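Local coordinates for protein rhizobiales Sp. Pch2 (Marine metagenome, PDB 6PB3) that probably uses ATP as a TRIP13/Pch2-like AAA+ remodeller of HORMA domain proteins, regulating a bacterial cGAS-like enzyme in defence against bacteriophages, at residues N227-L239 against S247-A259. Sequence-based numbering, arbitrary orientation.
Sequences NDAQRRAVITTTL and SQIEGLVAATGPA
Arg232 and Val253 bring the backbones closest, CA to CA 5.8 Å, where helices 228-239 and 247-255 pack at 128° between their directions with axes 9.2 Å apart. These are the first two helices of the small helical lid that follows the P-loop core in AAA+ ATPases; helices 268-283 and 291-300 complete the bundle around them. Val253 acts as a knob, seated in a hole formed by Asp228, Arg231, Arg232 and Ile235, with CG2 3.7 Å from Arg232 CA and CG1 turned to the Arg231 guanidinium. Next to it Ile235 sends its two branches apart: CD1 rests on the backbone at Leu252 O and Val253 N and touches Val253 CG2, while CG2, anti to its own backbone N, touches both Ile249 CG2 and Leu252 CD1. Leu239 continues this apolar seam, its CD1 meeting Leu252 CD1 at 3.9 Å. On the flank of Thr236, Ile249 sets its CD1 3.5 Å from Thr236 OG1, a hydroxyl already bonded back to Arg232 O. A salt bridge closes the same flank: Arg232 NH1 alone faces the nearly coplanar carboxylate (19°), bonded to Glu250 OE2 (2.7 Å) on its syn side, with OE1 equally near. The buried Arg231 reaches the last turn of helix 247-255. A bend at chi3 (-54°) brings the guanidinium edge to Thr256 OG1, with Gly257 CA over one face. Asp228 OD1 forms a salt bridge with weak hydrogen bonds from NH2 and NH1, and Pro226 O accepts from NH1, which should help fix the group's rotation. Side-on, Arg231 NE and NH2 both grip Val253 O, at 3.1 and 3.0 Å, NE on an in-plane lone pair and NH2 from above the carbonyl plane.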
loop_
_atom_site.group_PDB
_atom_site.type_symbol
_atom_site.label_atom_id
_atom_site.label_comp_id
_atom_site.label_asym_id
_atom_site.label_seq_id
_atom_site.Cartn_x
_atom_site.Cartn_y
_atom_site.Cartn_z
ATOM N N ASN A 227 -26.061 7.555 -12.897
ATOM C CA ASN A 227 -27.030 8.000 -11.911
ATOM C C ASN A 227 -28.400 7.429 -12.267
ATOM O O ASN A 227 -28.560 6.702 -13.255
ATOM C CB ASN A 227 -27.041 9.526 -11.820
ATOM C CG ASN A 227 -27.418 10.198 -13.139
ATOM O OD1 ASN A 227 -28.203 9.671 -13.927
ATOM N ND2 ASN A 227 -26.844 11.363 -13.382
ATOM N N ASP A 228 -29.409 7.763 -11.458
ATOM C CA ASP A 228 -30.715 7.141 -11.638
ATOM C C ASP A 228 -31.280 7.415 -13.027
ATOM O O ASP A 228 -31.851 6.515 -13.653
ATOM C CB ASP A 228 -31.672 7.608 -10.546
ATOM C CG ASP A 228 -31.212 7.183 -9.155
ATOM O OD1 ASP A 228 -29.995 7.277 -8.871
ATOM O OD2 ASP A 228 -32.066 6.766 -8.342
ATOM N N ALA A 229 -31.099 8.635 -13.545
ATOM C CA ALA A 229 -31.601 8.940 -14.882
ATOM C C ALA A 229 -30.881 8.113 -15.934
ATOM O O ALA A 229 -31.512 7.558 -16.841
ATOM C CB ALA A 229 -31.462 10.435 -15.184
ATOM N N GLN A 230 -29.556 8.006 -15.821
ATOM C CA GLN A 230 -28.800 7.224 -16.796
ATOM C C GLN A 230 -29.140 5.741 -16.713
ATOM O O GLN A 230 -29.236 5.064 -17.744
ATOM C CB GLN A 230 -27.302 7.452 -16.609
ATOM C CG GLN A 230 -26.911 8.899 -16.933
ATOM C CD GLN A 230 -25.529 9.268 -16.430
ATOM O OE1 GLN A 230 -25.153 8.944 -15.303
ATOM N NE2 GLN A 230 -24.766 9.953 -17.267
ATOM N N ARG A 231 -29.335 5.218 -15.499
ATOM C CA ARG A 231 -29.746 3.825 -15.376
ATOM C C ARG A 231 -31.137 3.626 -15.956
ATOM O O ARG A 231 -31.400 2.620 -16.622
ATOM C CB ARG A 231 -29.690 3.373 -13.910
ATOM C CG ARG A 231 -28.294 3.459 -13.319
ATOM C CD ARG A 231 -28.151 2.573 -12.097
ATOM N NE ARG A 231 -29.177 2.860 -11.103
ATOM C CZ ARG A 231 -29.173 3.947 -10.341
ATOM N NH1 ARG A 231 -28.201 4.849 -10.471
ATOM N NH2 ARG A 231 -30.140 4.135 -9.455
ATOM N N ARG A 232 -32.031 4.586 -15.726
ATOM C CA ARG A 232 -33.366 4.517 -16.308
ATOM C C ARG A 232 -33.309 4.459 -17.832
ATOM O O ARG A 232 -34.028 3.672 -18.453
ATOM C CB ARG A 232 -34.195 5.718 -15.847
ATOM C CG ARG A 232 -35.700 5.521 -15.974
ATOM C CD ARG A 232 -36.475 6.792 -15.637
ATOM N NE ARG A 232 -35.671 7.720 -14.848
ATOM C CZ ARG A 232 -35.719 7.816 -13.525
ATOM N NH1 ARG A 232 -36.542 7.047 -12.834
ATOM N NH2 ARG A 232 -34.953 8.690 -12.895
ATOM N N ALA A 233 -32.448 5.272 -18.455
ATOM C CA ALA A 233 -32.411 5.312 -19.920
ATOM C C ALA A 233 -31.906 3.994 -20.501
ATOM O O ALA A 233 -32.471 3.484 -21.477
ATOM C CB ALA A 233 -31.550 6.483 -20.414
ATOM N N VAL A 234 -30.854 3.420 -19.917
ATOM C CA VAL A 234 -30.368 2.133 -20.407
ATOM C C VAL A 234 -31.450 1.072 -20.271
ATOM O O VAL A 234 -31.692 0.281 -21.190
ATOM C CB VAL A 234 -29.093 1.718 -19.655
ATOM C CG1 VAL A 234 -28.710 0.294 -20.049
ATOM C CG2 VAL A 234 -27.951 2.697 -19.940
ATOM N N ILE A 235 -32.134 1.055 -19.131
ATOM C CA ILE A 235 -33.086 -0.015 -18.855
ATOM C C ILE A 235 -34.341 0.150 -19.710
ATOM O O ILE A 235 -34.811 -0.801 -20.351
ATOM C CB ILE A 235 -33.406 -0.048 -17.349
ATOM C CG1 ILE A 235 -32.153 -0.465 -16.569
ATOM C CG2 ILE A 235 -34.565 -0.994 -17.068
ATOM C CD1 ILE A 235 -32.200 -0.078 -15.137
ATOM N N THR A 236 -34.891 1.361 -19.739
ATOM C CA THR A 236 -36.071 1.636 -20.554
ATOM C C THR A 236 -35.806 1.351 -22.030
ATOM O O THR A 236 -36.558 0.613 -22.677
ATOM C CB THR A 236 -36.508 3.088 -20.354
ATOM O OG1 THR A 236 -36.833 3.304 -18.972
ATOM C CG2 THR A 236 -37.723 3.405 -21.221
ATOM N N THR A 237 -34.733 1.929 -22.582
ATOM C CA THR A 237 -34.420 1.708 -23.993
ATOM C C THR A 237 -34.252 0.225 -24.304
ATOM O O THR A 237 -34.759 -0.265 -25.320
ATOM C CB THR A 237 -33.154 2.465 -24.384
ATOM O OG1 THR A 237 -33.353 3.872 -24.181
ATOM C CG2 THR A 237 -32.822 2.215 -25.847
ATOM N N THR A 238 -33.544 -0.509 -23.442
ATOM C CA THR A 238 -33.358 -1.936 -23.696
ATOM C C THR A 238 -34.673 -2.700 -23.579
ATOM O O THR A 238 -34.941 -3.613 -24.369
ATOM C CB THR A 238 -32.314 -2.513 -22.738
ATOM O OG1 THR A 238 -31.079 -1.799 -22.896
ATOM C CG2 THR A 238 -32.075 -3.969 -23.041
ATOM N N LEU A 239 -35.507 -2.350 -22.608
ATOM C CA LEU A 239 -36.695 -3.144 -22.343
ATOM C C LEU A 239 -37.902 -2.699 -23.141
ATOM O O LEU A 239 -38.990 -3.237 -22.925
ATOM C CB LEU A 239 -37.039 -3.101 -20.859
ATOM C CG LEU A 239 -36.113 -3.938 -19.992
ATOM C CD1 LEU A 239 -36.681 -4.003 -18.590
ATOM C CD2 LEU A 239 -35.935 -5.334 -20.594
ATOM N N SER A 247 -43.335 1.167 -13.474
ATOM C CA SER A 247 -43.127 0.826 -12.073
ATOM C C SER A 247 -42.099 -0.292 -11.930
ATOM O O SER A 247 -41.249 -0.258 -11.030
ATOM C CB SER A 247 -44.464 0.437 -11.444
ATOM O OG SER A 247 -44.349 0.304 -10.042
ATOM N N GLN A 248 -42.143 -1.277 -12.827
ATOM C CA GLN A 248 -41.138 -2.337 -12.816
ATOM C C GLN A 248 -39.770 -1.821 -13.249
ATOM O O GLN A 248 -38.745 -2.288 -12.744
ATOM C CB GLN A 248 -41.598 -3.493 -13.704
ATOM C CG GLN A 248 -42.828 -4.248 -13.151
ATOM C CD GLN A 248 -43.506 -5.149 -14.177
ATOM O OE1 GLN A 248 -43.438 -4.903 -15.382
ATOM N NE2 GLN A 248 -44.166 -6.203 -13.695
ATOM N N ILE A 249 -39.732 -0.839 -14.150
ATOM C CA ILE A 249 -38.457 -0.233 -14.520
ATOM C C ILE A 249 -37.834 0.472 -13.322
ATOM O O ILE A 249 -36.622 0.380 -13.088
ATOM C CB ILE A 249 -38.645 0.719 -15.716
ATOM C CG1 ILE A 249 -38.836 -0.110 -16.987
ATOM C CG2 ILE A 249 -37.462 1.671 -15.824
ATOM C CD1 ILE A 249 -39.038 0.691 -18.252
ATOM N N GLU A 250 -38.653 1.168 -12.535
ATOM C CA GLU A 250 -38.120 1.892 -11.386
ATOM C C GLU A 250 -37.530 0.934 -10.359
ATOM O O GLU A 250 -36.519 1.246 -9.716
ATOM C CB GLU A 250 -39.211 2.757 -10.759
ATOM C CG GLU A 250 -39.621 3.919 -11.634
ATOM C CD GLU A 250 -38.432 4.757 -12.075
ATOM O OE1 GLU A 250 -37.602 5.128 -11.213
ATOM O OE2 GLU A 250 -38.320 5.038 -13.286
ATOM N N GLY A 251 -38.142 -0.241 -10.196
ATOM C CA GLY A 251 -37.554 -1.254 -9.333
ATOM C C GLY A 251 -36.165 -1.667 -9.780
ATOM O O GLY A 251 -35.256 -1.820 -8.962
ATOM N N LEU A 252 -35.974 -1.834 -11.089
ATOM C CA LEU A 252 -34.654 -2.203 -11.591
ATOM C C LEU A 252 -33.681 -1.038 -11.510
ATOM O O LEU A 252 -32.481 -1.247 -11.318
ATOM C CB LEU A 252 -34.752 -2.695 -13.032
ATOM C CG LEU A 252 -35.436 -4.018 -13.332
ATOM C CD1 LEU A 252 -35.688 -4.137 -14.833
ATOM C CD2 LEU A 252 -34.554 -5.160 -12.841
ATOM N N VAL A 253 -34.178 0.188 -11.661
ATOM C CA VAL A 253 -33.351 1.367 -11.422
ATOM C C VAL A 253 -32.879 1.396 -9.972
ATOM O O VAL A 253 -31.701 1.635 -9.679
ATOM C CB VAL A 253 -34.134 2.643 -11.774
ATOM C CG1 VAL A 253 -33.371 3.877 -11.286
ATOM C CG2 VAL A 253 -34.387 2.714 -13.261
ATOM N N ALA A 254 -33.794 1.140 -9.045
ATOM C CA ALA A 254 -33.431 1.136 -7.634
ATOM C C ALA A 254 -32.501 -0.027 -7.304
ATOM O O ALA A 254 -31.554 0.131 -6.522
ATOM C CB ALA A 254 -34.690 1.090 -6.763
ATOM N N ALA A 255 -32.749 -1.198 -7.895
ATOM C CA ALA A 255 -31.920 -2.357 -7.598
ATOM C C ALA A 255 -30.504 -2.203 -8.128
ATOM O O ALA A 255 -29.598 -2.885 -7.642
ATOM C CB ALA A 255 -32.558 -3.623 -8.175
ATOM N N THR A 256 -30.281 -1.323 -9.095
ATOM C CA THR A 256 -28.946 -1.152 -9.642
ATOM C C THR A 256 -28.253 0.099 -9.119
ATOM O O THR A 256 -27.120 0.392 -9.531
ATOM C CB THR A 256 -29.015 -1.152 -11.176
ATOM O OG1 THR A 256 -29.912 -0.128 -11.630
ATOM C CG2 THR A 256 -29.530 -2.502 -11.647
ATOM N N GLY A 257 -28.891 0.821 -8.197
ATOM C CA GLY A 257 -28.316 1.999 -7.596
ATOM C C GLY A 257 -27.601 1.705 -6.290
ATOM O O GLY A 257 -27.548 0.563 -5.825
ATOM N N PRO A 258 -27.033 2.745 -5.674
ATOM C CA PRO A 258 -26.253 2.528 -4.442
ATOM C C PRO A 258 -27.089 2.089 -3.247
ATOM O O PRO A 258 -26.588 1.315 -2.420
ATOM C CB PRO A 258 -25.591 3.893 -4.203
ATOM C CG PRO A 258 -26.425 4.872 -4.971
ATOM C CD PRO A 258 -26.934 4.130 -6.163
ATOM N N ALA A 259 -28.332 2.554 -3.128
ATOM C CA ALA A 259 -29.229 2.167 -2.031
ATOM C C ALA A 259 -28.608 2.376 -0.648
ATOM O O ALA A 259 -28.000 3.411 -0.375
ATOM C CB ALA A 259 -29.664 0.710 -2.190
#